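Putative chorismate mutase (PDB 2GBB) catalyses the Claisen rearrangement of chorismate to prephenate, as a secreted, all-helical chorismate mutase that may play some role in pathogenicity. Local coordinates at residues P8-R13 and A127-T132; P60-Q65 and E102-I107; E109-E114 and S148-V153. All blocks are in the same frame, centred on the assembly; numbering follows the deposited sequence. Where two conformers were deposited one is given.

Contact 1. Residues P8-R13 and A127-T132; sequences PLINER and AHFINT. With SO4 (sulfate ion), chain H.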
loop_
_atom_site.group_PDB
_atom_site.type_symbol
_atom_site.label_atom_id
_atom_site.label_comp_id
_atom_site.label_asym_id
_atom_site.label_seq_id
_atom_site.Cartn_x
_atom_site.Cartn_y
_atom_site.Cartn_z
ATOM N N PRO A 8 8.083 -12.133 -20.032
ATOM C CA PRO A 8 7.000 -11.366 -20.665
ATOM C C PRO A 8 5.620 -11.754 -20.139
ATOM O O PRO A 8 4.734 -10.895 -19.954
ATOM C CB PRO A 8 7.139 -11.728 -22.150
ATOM C CG PRO A 8 8.630 -12.034 -22.346
ATOM C CD PRO A 8 8.968 -12.766 -21.040
ATOM N N LEU A 9 5.450 -13.034 -19.861
ATOM C CA LEU A 9 4.199 -13.560 -19.296
ATOM C C LEU A 9 3.992 -13.122 -17.860
ATOM O O LEU A 9 2.886 -12.737 -17.486
ATOM C CB LEU A 9 4.143 -15.093 -19.433
ATOM C CG LEU A 9 4.351 -15.596 -20.887
ATOM C CD1 LEU A 9 4.840 -17.040 -20.981
ATOM C CD2 LEU A 9 3.063 -15.435 -21.697
ATOM N N ILE A 10 5.051 -13.165 -17.066
ATOM C CA ILE A 10 4.981 -12.737 -15.680
ATOM C C ILE A 10 4.663 -11.237 -15.607
ATOM O O ILE A 10 3.777 -10.785 -14.855
ATOM C CB ILE A 10 6.322 -13.033 -15.006
ATOM C CG1 ILE A 10 6.514 -14.565 -14.856
ATOM C CG2 ILE A 10 6.448 -12.275 -13.715
ATOM C CD1 ILE A 10 7.903 -14.975 -14.299
ATOM N N ASN A 11 5.348 -10.468 -16.457
ATOM C CA ASN A 11 5.005 -9.063 -16.621
ATOM C C ASN A 11 3.543 -8.765 -16.958
ATOM O O ASN A 11 2.941 -7.884 -16.343
ATOM C CB ASN A 11 5.957 -8.392 -17.631
ATOM C CG ASN A 11 5.690 -6.919 -17.766
ATOM O OD1 ASN A 11 6.036 -6.150 -16.885
ATOM N ND2 ASN A 11 5.019 -6.524 -18.849
ATOM N N GLU A 12 2.986 -9.454 -17.948
ATOM C CA GLU A 12 1.566 -9.300 -18.321
ATOM C C GLU A 12 0.615 -9.709 -17.200
ATOM O O GLU A 12 -0.410 -9.061 -17.009
ATOM C CB GLU A 12 1.240 -10.132 -19.576
ATOM C CG GLU A 12 2.032 -9.787 -20.874
ATOM C CD GLU A 12 2.178 -10.995 -21.824
ATOM O OE1 GLU A 12 3.196 -11.099 -22.573
ATOM O OE2 GLU A 12 1.271 -11.853 -21.818
ATOM N N ARG A 13 0.933 -10.782 -16.466
ATOM C CA ARG A 13 0.126 -11.139 -15.275
ATOM C C ARG A 13 0.023 -9.914 -14.312
ATOM O O ARG A 13 -1.053 -9.514 -13.883
ATOM C CB ARG A 13 0.716 -12.359 -14.558
ATOM C CG ARG A 13 -0.288 -13.008 -13.531
ATOM C CD ARG A 13 0.187 -14.354 -12.950
ATOM N NE ARG A 13 -0.839 -14.913 -12.066
ATOM C CZ ARG A 13 -1.060 -14.524 -10.807
ATOM N NH1 ARG A 13 -0.289 -13.598 -10.242
ATOM N NH2 ARG A 13 -2.066 -15.071 -10.108
ATOM N N ALA A 127 19.120 -9.970 -15.031
ATOM C CA ALA A 127 19.035 -8.673 -15.704
ATOM C C ALA A 127 17.931 -8.635 -16.747
ATOM O O ALA A 127 17.312 -7.597 -16.975
ATOM C CB ALA A 127 20.361 -8.356 -16.354
ATOM N N HIS A 128 17.710 -9.765 -17.401
ATOM C CA HIS A 128 16.594 -9.900 -18.294
ATOM C C HIS A 128 15.256 -9.736 -17.562
ATOM O O HIS A 128 14.376 -9.037 -18.052
ATOM C CB HIS A 128 16.640 -11.244 -19.025
ATOM C CG HIS A 128 15.568 -11.392 -20.057
ATOM N ND1 HIS A 128 15.535 -10.631 -21.210
ATOM C CD2 HIS A 128 14.486 -12.207 -20.108
ATOM C CE1 HIS A 128 14.478 -10.977 -21.928
ATOM N NE2 HIS A 128 13.820 -11.926 -21.277
ATOM N N PHE A 129 15.111 -10.369 -16.393
ATOM C CA PHE A 129 13.893 -10.236 -15.590
ATOM C C PHE A 129 13.640 -8.790 -15.188
ATOM O O PHE A 129 12.554 -8.244 -15.421
ATOM C CB PHE A 129 13.956 -11.139 -14.346
ATOM C CG PHE A 129 13.277 -12.469 -14.533
ATOM C CD1 PHE A 129 13.648 -13.320 -15.570
ATOM C CD2 PHE A 129 12.268 -12.887 -13.656
ATOM C CE1 PHE A 129 13.022 -14.564 -15.724
ATOM C CE2 PHE A 129 11.637 -14.130 -13.821
ATOM C CZ PHE A 129 12.014 -14.955 -14.841
ATOM N N ILE A 130 14.646 -8.147 -14.614
ATOM C CA ILE A 130 14.507 -6.720 -14.301
ATOM C C ILE A 130 14.065 -5.853 -15.503
ATOM O O ILE A 130 13.098 -5.090 -15.409
ATOM C CB ILE A 130 15.789 -6.144 -13.666
ATOM C CG1 ILE A 130 16.079 -6.847 -12.329
ATOM C CG2 ILE A 130 15.682 -4.584 -13.545
ATOM C CD1 ILE A 130 15.123 -6.461 -11.201
ATOM N N ASN A 131 14.756 -5.989 -16.626
ATOM C CA ASN A 131 14.473 -5.158 -17.800
ATOM C C ASN A 131 13.124 -5.458 -18.442
ATOM O O ASN A 131 12.585 -4.614 -19.185
ATOM C CB ASN A 131 15.597 -5.297 -18.853
ATOM C CG ASN A 131 16.960 -4.765 -18.356
ATOM O OD1 ASN A 131 17.041 -3.980 -17.388
ATOM N ND2 ASN A 131 18.039 -5.199 -19.019
ATOM N N THR A 132 12.580 -6.647 -18.156
ATOM C CA THR A 132 11.366 -7.126 -18.823
ATOM C C THR A 132 10.153 -6.967 -17.923
ATOM O O THR A 132 9.062 -6.667 -18.387
ATOM C CB THR A 132 11.468 -8.631 -19.222
ATOM O OG1 THR A 132 12.672 -8.851 -19.949
ATOM C CG2 THR A 132 10.267 -9.067 -20.068
HETATM S S SO4 H . 17.842 -7.858 -21.422
HETATM O O1 SO4 H . 18.812 -8.904 -21.081
HETATM O O2 SO4 H . 17.433 -8.043 -22.824
HETATM O O3 SO4 H . 16.660 -7.994 -20.589
HETATM O O4 SO4 H . 18.403 -6.526 -21.210
#

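Contact 2. Residues P60-Q65 and E102-I107; sequences PLMVAQ and ELSTKI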
loop_
_atom_site.group_PDB
_atom_site.type_symbol
_atom_site.label_atom_id
_atom_site.label_comp_id
_atom_site.label_asym_id
_atom_site.label_seq_id
_atom_site.Cartn_x
_atom_site.Cartn_y
_atom_site.Cartn_z
ATOM N N PRO A 60 6.880 -21.561 -4.165
ATOM C CA PRO A 60 7.641 -20.359 -3.919
ATOM C C PRO A 60 7.431 -19.286 -4.992
ATOM O O PRO A 60 7.246 -18.120 -4.672
ATOM C CB PRO A 60 9.090 -20.898 -3.852
ATOM C CG PRO A 60 8.891 -22.240 -3.238
ATOM C CD PRO A 60 7.794 -22.726 -4.145
ATOM N N LEU A 61 7.391 -19.699 -6.251
ATOM C CA LEU A 61 7.112 -18.798 -7.372
ATOM C C LEU A 61 5.715 -18.201 -7.265
ATOM O O LEU A 61 5.544 -17.023 -7.471
ATOM C CB LEU A 61 7.159 -19.551 -8.690
ATOM C CG LEU A 61 7.588 -18.828 -9.964
ATOM C CD1 LEU A 61 6.837 -19.417 -11.155
ATOM C CD2 LEU A 61 7.635 -17.291 -9.937
HETATM N N MSE A 62 4.730 -19.018 -6.947
HETATM C CA MSE A 62 3.390 -18.461 -6.732
HETATM C C MSE A 62 3.406 -17.473 -5.578
HETATM O O MSE A 62 2.906 -16.399 -5.720
HETATM C CB MSE A 62 2.368 -19.565 -6.528
HETATM C CG MSE A 62 2.280 -20.525 -7.664
HETATM SE SE MSE A 62 2.186 -19.680 -9.451
HETATM C CE MSE A 62 0.582 -18.557 -9.183
ATOM N N VAL A 63 4.009 -17.840 -4.440
ATOM C CA VAL A 63 4.208 -16.907 -3.303
ATOM C C VAL A 63 4.875 -15.583 -3.752
ATOM O O VAL A 63 4.392 -14.501 -3.425
ATOM C CB VAL A 63 4.953 -17.572 -2.110
ATOM C CG1 VAL A 63 5.444 -16.526 -1.070
ATOM C CG2 VAL A 63 4.024 -18.609 -1.390
ATOM N N ALA A 64 5.974 -15.672 -4.512
ATOM C CA ALA A 64 6.694 -14.472 -5.015
ATOM C C ALA A 64 5.815 -13.616 -5.933
ATOM O O ALA A 64 5.807 -12.349 -5.864
ATOM C CB ALA A 64 8.022 -14.871 -5.736
ATOM N N GLN A 65 5.035 -14.286 -6.786
ATOM C CA GLN A 65 4.191 -13.531 -7.693
ATOM C C GLN A 65 3.066 -12.809 -6.922
ATOM O O GLN A 65 2.703 -11.682 -7.267
ATOM C CB GLN A 65 3.572 -14.446 -8.761
ATOM C CG GLN A 65 4.585 -14.829 -9.821
ATOM C CD GLN A 65 3.948 -15.582 -10.930
ATOM O OE1 GLN A 65 3.686 -15.024 -11.995
ATOM N NE2 GLN A 65 3.669 -16.866 -10.693
ATOM N N GLU A 102 -5.469 -17.332 -16.672
ATOM C CA GLU A 102 -5.010 -17.683 -18.015
ATOM C C GLU A 102 -3.509 -17.469 -18.127
ATOM O O GLU A 102 -2.768 -18.344 -18.574
ATOM C CB GLU A 102 -5.779 -16.850 -19.023
ATOM C CG GLU A 102 -5.613 -17.218 -20.503
ATOM C CD GLU A 102 -6.790 -16.685 -21.378
ATOM O OE1 GLU A 102 -6.929 -17.209 -22.538
ATOM O OE2 GLU A 102 -7.553 -15.760 -20.902
ATOM N N LEU A 103 -3.044 -16.322 -17.663
ATOM C CA LEU A 103 -1.622 -15.989 -17.753
ATOM C C LEU A 103 -0.786 -16.867 -16.836
ATOM O O LEU A 103 0.332 -17.307 -17.177
ATOM C CB LEU A 103 -1.401 -14.513 -17.420
ATOM C CG LEU A 103 -1.085 -13.425 -18.440
ATOM C CD1 LEU A 103 -0.293 -13.947 -19.644
ATOM C CD2 LEU A 103 -2.279 -12.629 -18.892
ATOM N N SER A 104 -1.346 -17.139 -15.664
ATOM C CA SER A 104 -0.750 -18.063 -14.738
ATOM C C SER A 104 -0.492 -19.467 -15.385
ATOM O O SER A 104 0.628 -20.035 -15.263
ATOM C CB SER A 104 -1.602 -18.103 -13.467
ATOM O OG SER A 104 -0.970 -18.912 -12.552
ATOM N N THR A 105 -1.478 -19.974 -16.130
ATOM C CA THR A 105 -1.300 -21.213 -16.907
ATOM C C THR A 105 -0.147 -21.110 -17.917
ATOM O O THR A 105 0.670 -22.015 -18.007
ATOM C CB THR A 105 -2.580 -21.587 -17.720
ATOM O OG1 THR A 105 -3.711 -21.517 -16.865
ATOM C CG2 THR A 105 -2.509 -23.005 -18.322
ATOM N N LYS A 106 -0.122 -20.012 -18.672
ATOM C CA LYS A 106 0.859 -19.785 -19.731
ATOM C C LYS A 106 2.273 -19.711 -19.177
ATOM O O LYS A 106 3.227 -20.214 -19.784
ATOM C CB LYS A 106 0.507 -18.534 -20.507
ATOM C CG LYS A 106 -0.772 -18.704 -21.335
ATOM C CD LYS A 106 -0.854 -17.642 -22.424
ATOM C CE LYS A 106 -2.268 -17.540 -23.028
ATOM N NZ LYS A 106 -2.227 -16.524 -24.157
ATOM N N ILE A 107 2.397 -19.139 -17.992
ATOM C CA ILE A 107 3.689 -19.037 -17.337
ATOM C C ILE A 107 4.211 -20.441 -16.997
ATOM O O ILE A 107 5.345 -20.769 -17.259
ATOM C CB ILE A 107 3.577 -18.107 -16.054
ATOM C CG1 ILE A 107 3.418 -16.635 -16.478
ATOM C CG2 ILE A 107 4.766 -18.321 -15.115
ATOM C CD1 ILE A 107 2.755 -15.732 -15.428
#

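Contact 3. Residues E109-E114 and S148-V153; sequences EQIAEE and STFNQV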
loop_
_atom_site.group_PDB
_atom_site.type_symbol
_atom_site.label_atom_id
_atom_site.label_comp_id
_atom_site.label_asym_id
_atom_site.label_seq_id
_atom_site.Cartn_x
_atom_site.Cartn_y
_atom_site.Cartn_z
ATOM N N GLU A 109 3.245 -23.381 -18.324
ATOM C CA GLU A 109 3.480 -24.067 -19.594
ATOM C C GLU A 109 4.825 -23.649 -20.181
ATOM O O GLU A 109 5.598 -24.499 -20.625
ATOM C CB GLU A 109 2.374 -23.774 -20.619
ATOM C CG GLU A 109 1.053 -24.351 -20.212
ATOM C CD GLU A 109 -0.081 -23.992 -21.166
ATOM O OE1 GLU A 109 -0.174 -22.857 -21.668
ATOM O OE2 GLU A 109 -0.912 -24.863 -21.408
ATOM N N GLN A 110 5.118 -22.350 -20.155
ATOM C CA GLN A 110 6.369 -21.866 -20.697
ATOM C C GLN A 110 7.595 -22.336 -19.911
ATOM O O GLN A 110 8.647 -22.690 -20.501
ATOM C CB GLN A 110 6.336 -20.339 -20.763
ATOM C CG GLN A 110 7.464 -19.708 -21.590
ATOM C CD GLN A 110 7.583 -20.295 -22.994
ATOM O OE1 GLN A 110 6.597 -20.442 -23.702
ATOM N NE2 GLN A 110 8.799 -20.624 -23.393
ATOM N N ILE A 111 7.503 -22.283 -18.588
ATOM C CA ILE A 111 8.571 -22.815 -17.735
ATOM C C ILE A 111 8.832 -24.318 -17.969
ATOM O O ILE A 111 9.995 -24.746 -18.056
ATOM C CB ILE A 111 8.293 -22.561 -16.223
ATOM C CG1 ILE A 111 8.547 -21.082 -15.873
ATOM C CG2 ILE A 111 9.207 -23.427 -15.367
ATOM C CD1 ILE A 111 8.023 -20.649 -14.448
ATOM N N ALA A 112 7.763 -25.107 -18.061
ATOM C CA ALA A 112 7.887 -26.548 -18.292
ATOM C C ALA A 112 8.594 -26.785 -19.627
ATOM O O ALA A 112 9.601 -27.471 -19.679
ATOM C CB ALA A 112 6.502 -27.229 -18.294
ATOM N N GLU A 113 8.062 -26.206 -20.703
ATOM C CA GLU A 113 8.723 -26.247 -22.009
ATOM C C GLU A 113 10.238 -25.908 -21.897
ATOM O O GLU A 113 11.113 -26.711 -22.301
ATOM C CB GLU A 113 7.994 -25.315 -22.992
ATOM C CG GLU A 113 8.337 -25.529 -24.490
ATOM C CD GLU A 113 9.251 -24.412 -25.081
ATOM O OE1 GLU A 113 10.264 -24.054 -24.439
ATOM O OE2 GLU A 113 8.956 -23.901 -26.203
ATOM N N GLU A 114 10.558 -24.751 -21.325
ATOM C CA GLU A 114 11.945 -24.316 -21.250
ATOM C C GLU A 114 12.846 -25.271 -20.492
ATOM O O GLU A 114 13.988 -25.508 -20.877
ATOM C CB GLU A 114 12.041 -22.906 -20.662
ATOM C CG GLU A 114 11.388 -21.865 -21.598
ATOM C CD GLU A 114 11.893 -20.450 -21.388
ATOM O OE1 GLU A 114 12.983 -20.274 -20.795
ATOM O OE2 GLU A 114 11.200 -19.506 -21.817
ATOM N N SER A 148 14.328 -15.286 -8.274
ATOM C CA SER A 148 15.004 -16.323 -7.576
ATOM C C SER A 148 14.112 -17.562 -7.389
ATOM O O SER A 148 14.614 -18.697 -7.431
ATOM C CB SER A 148 15.641 -15.802 -6.298
ATOM O OG SER A 148 14.654 -15.460 -5.358
ATOM N N THR A 149 12.796 -17.377 -7.223
ATOM C CA THR A 149 11.890 -18.546 -7.057
ATOM C C THR A 149 11.641 -19.267 -8.384
ATOM O O THR A 149 11.418 -20.484 -8.447
ATOM C CB THR A 149 10.528 -18.126 -6.432
ATOM O OG1 THR A 149 10.035 -17.009 -7.156
ATOM C CG2 THR A 149 10.699 -17.653 -4.995
ATOM N N PHE A 150 11.617 -18.494 -9.445
ATOM C CA PHE A 150 11.481 -19.017 -10.800
ATOM C C PHE A 150 12.548 -20.101 -11.071
ATOM O O PHE A 150 12.271 -21.164 -11.651
ATOM C CB PHE A 150 11.577 -17.831 -11.766
ATOM C CG PHE A 150 12.013 -18.178 -13.146
ATOM C CD1 PHE A 150 11.098 -18.637 -14.088
ATOM C CD2 PHE A 150 13.355 -17.967 -13.539
ATOM C CE1 PHE A 150 11.517 -18.954 -15.410
ATOM C CE2 PHE A 150 13.769 -18.256 -14.843
ATOM C CZ PHE A 150 12.833 -18.762 -15.778
ATOM N N ASN A 151 13.755 -19.830 -10.598
ATOM C CA ASN A 151 14.865 -20.773 -10.726
ATOM C C ASN A 151 14.788 -21.982 -9.822
ATOM O O ASN A 151 15.568 -22.945 -9.984
ATOM C CB ASN A 151 16.206 -20.033 -10.534
ATOM C CG ASN A 151 16.588 -19.222 -11.777
ATOM O OD1 ASN A 151 16.423 -19.696 -12.902
ATOM N ND2 ASN A 151 17.063 -18.003 -11.582
ATOM N N GLN A 152 13.845 -21.938 -8.878
ATOM C CA GLN A 152 13.594 -23.064 -7.960
ATOM C C GLN A 152 12.605 -24.055 -8.566
ATOM O O GLN A 152 12.503 -25.188 -8.084
ATOM C CB GLN A 152 13.077 -22.569 -6.591
ATOM C CG GLN A 152 14.102 -21.761 -5.769
ATOM C CD GLN A 152 15.368 -22.524 -5.527
ATOM O OE1 GLN A 152 16.477 -22.025 -5.784
ATOM N NE2 GLN A 152 15.229 -23.758 -5.052
ATOM N N VAL A 153 11.903 -23.655 -9.631
ATOM C CA VAL A 153 10.928 -24.549 -10.249
ATOM C C VAL A 153 11.616 -25.700 -11.018
ATOM O O VAL A 153 12.467 -25.448 -11.875
ATOM C CB VAL A 153 9.994 -23.811 -11.262
ATOM C CG1 VAL A 153 8.991 -24.793 -11.885
ATOM C CG2 VAL A 153 9.302 -22.591 -10.637
#

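Contact 1. Residues P8-R13 and A127-T132
Pro-8 lays one edge of its ring, CD and CG, alongside the methyl of Thr-132, and Pro-8 N is nearer still at 3.8 Å from Thr-132 CG2. The threonine is held in this rotation by the helix itself: OG1 donates to His-128 O (2.6 Å), one turn back, and this turns CG2 out toward the proline; the same OG1 sits over the centre of the His-128 imidazole, 3.4 Å above its plane. Two residues on, Ile-10 pushes its CD1 against the far end of the Phe-129 ring, 3.9 Å from CE2, the two side chains crossing at about a right angle. Ile-10 also packs on Ile-146 of helix 140-150, and Phe-129 meets Phe-147 edge-to-face. The segments belong to the short N-terminal helix 7-14 and to helix 126-132 of the all-helical chorismate mutase fold, and their axes approach to 9.9 Å at an angle of 35°. Next comes Asn-11, whose CG is anti to the backbone N (chi1 -176°), carrying the amide toward the end of the other helix. Its OD1 lies 3.4 Å from Thr-132 O, but both are acceptors; the oxygen instead takes a hydrogen bond from Gln-135 NE2. Arg-13 turns to the other side of its helix, where NH1 bonds a citrate, consistent with the substrate-binding role assigned to this arginine. On the outer side of 127-132, a sulfate, like the citrate probably from the crystallisation liquor, is held by His-128 ND1, 2.9 Å from O3, and by Asn-131 ND2, 2.6 Å from O4.

Contact 2. Residues P60-Q65 and E102-I107
Selenomethionine Met-62 reaches Ser-104 with the very end of its chain, CE standing 3.7 Å from OG, and one turn further along the helix Gln-65 OE1 comes to 3.6 Å from Ile-107 CD1. Those two touches carry the close part of the contact, and no hydrogen bond spans it. The backbones stay well apart, the nearest CA atoms being those of Met-62 and Ser-104 at 9.0 Å, so long side chains have to bridge the distance. Met-62 does it with a curled chain: after CG, bends at chi2 (-47°) and chi3 (-57°) swing SE and CE round toward the serine. Gln-65 instead runs extended beyond CG, and it and the isoleucine come at each other from opposite directions. Leu-61 is a looser neighbour: its CD1 comes no nearer than 4.6 Å, to Ile-107 CG2, and the side chain packs instead on Ile-146 and Thr-149. Away from this buried seam, segment 102-107 turns Glu-102 and Lys-106 to solvent. At the inner side, Arg-13 of helix 7-14 lies against both Ser-104 and Gln-65, its side chain about 4 Å from that of Ser-104. The side chain of Gln-65 is also about 5 Å from a bound citrate and about 6 Å from the side chain of Ala-69, which is probably a substrate contact. Helices 55-82 and 93-117 thus probably meet beside the substrate pocket that the all-helical chorismate mutases build within their helical bundle.

Contact 3. Residues E109-E114 and S148-V153
Ile-111 fits into the angle between Phe-150 and Val-153 and gives each a different branch. The longer arm goes to the phenylalanine: CG1 is 3.7 Å from Phe-150 CE1, and CD1 is 3.7 Å from Phe-150 CD1, so the arm lies along one side of the ring. CG1 approaches near the ring plane, at its edge, and the two side chains run obliquely to each other. The short branch serves the valine, with CG2 3.7 Å from Val-153 CG1 and the side chains crossing at about a right angle. With CG1 anti to the carbonyl carbon (chi1 -75°) and CG2 anti to the backbone N, the isoleucine spreads its branches to both neighbours at once. That both targets lie on one side follows from the backbone: a type I beta turn runs from Phe-150 to Val-153, closed by Val-153 N to Phe-150 O at 3.2 Å, and brings the valine back beside the ring. The contact therefore ties the C-terminal part of helix 93-117 to the C-terminal region of helix 140-150, within the all-helical chorismate mutase bundle; Leu-61 of helix 55-82 also packs on Ile-111. Phe-150 reaches across with CG anti to its backbone N (chi1 156°), and its ring also meets that of Phe-129, the planes at about 45°. Beside this apolar cluster, Gln-110 NE2 donates to Glu-114 OE2 at 3.1 Å, nearly in its own amide plane and into the anti lone pair of the carboxylate. Backbone N-H groups of Gly-4 and Gln-5 bond Glu-114 OE1 and OE2 respectively, so three donors hold this buried carboxylate in place.

The touching residues of contacts 2 and 3 are all buried, and both contacts use helix 93-117, which meets helix 55-82 at one level and the C-terminal region of helix 140-150 at the next; Leu-61 bridges them by touching Ile-111. Contact 1 is only partly buried and joins two short helices. Contact 3 is purely apolar across its segments, contact 2 sets methyl groups against oxygens, without a hydrogen bond, probably beside the substrate pocket, and contact 1 has an apolar inner side and a polar, sulfate-bearing outer one. Arg-13 links 1 to 2, and Phe-129 against Phe-150 links 1 to 3. Along the chain, contact 2 is nested within contact 1, whereas 1 and 3 interlace.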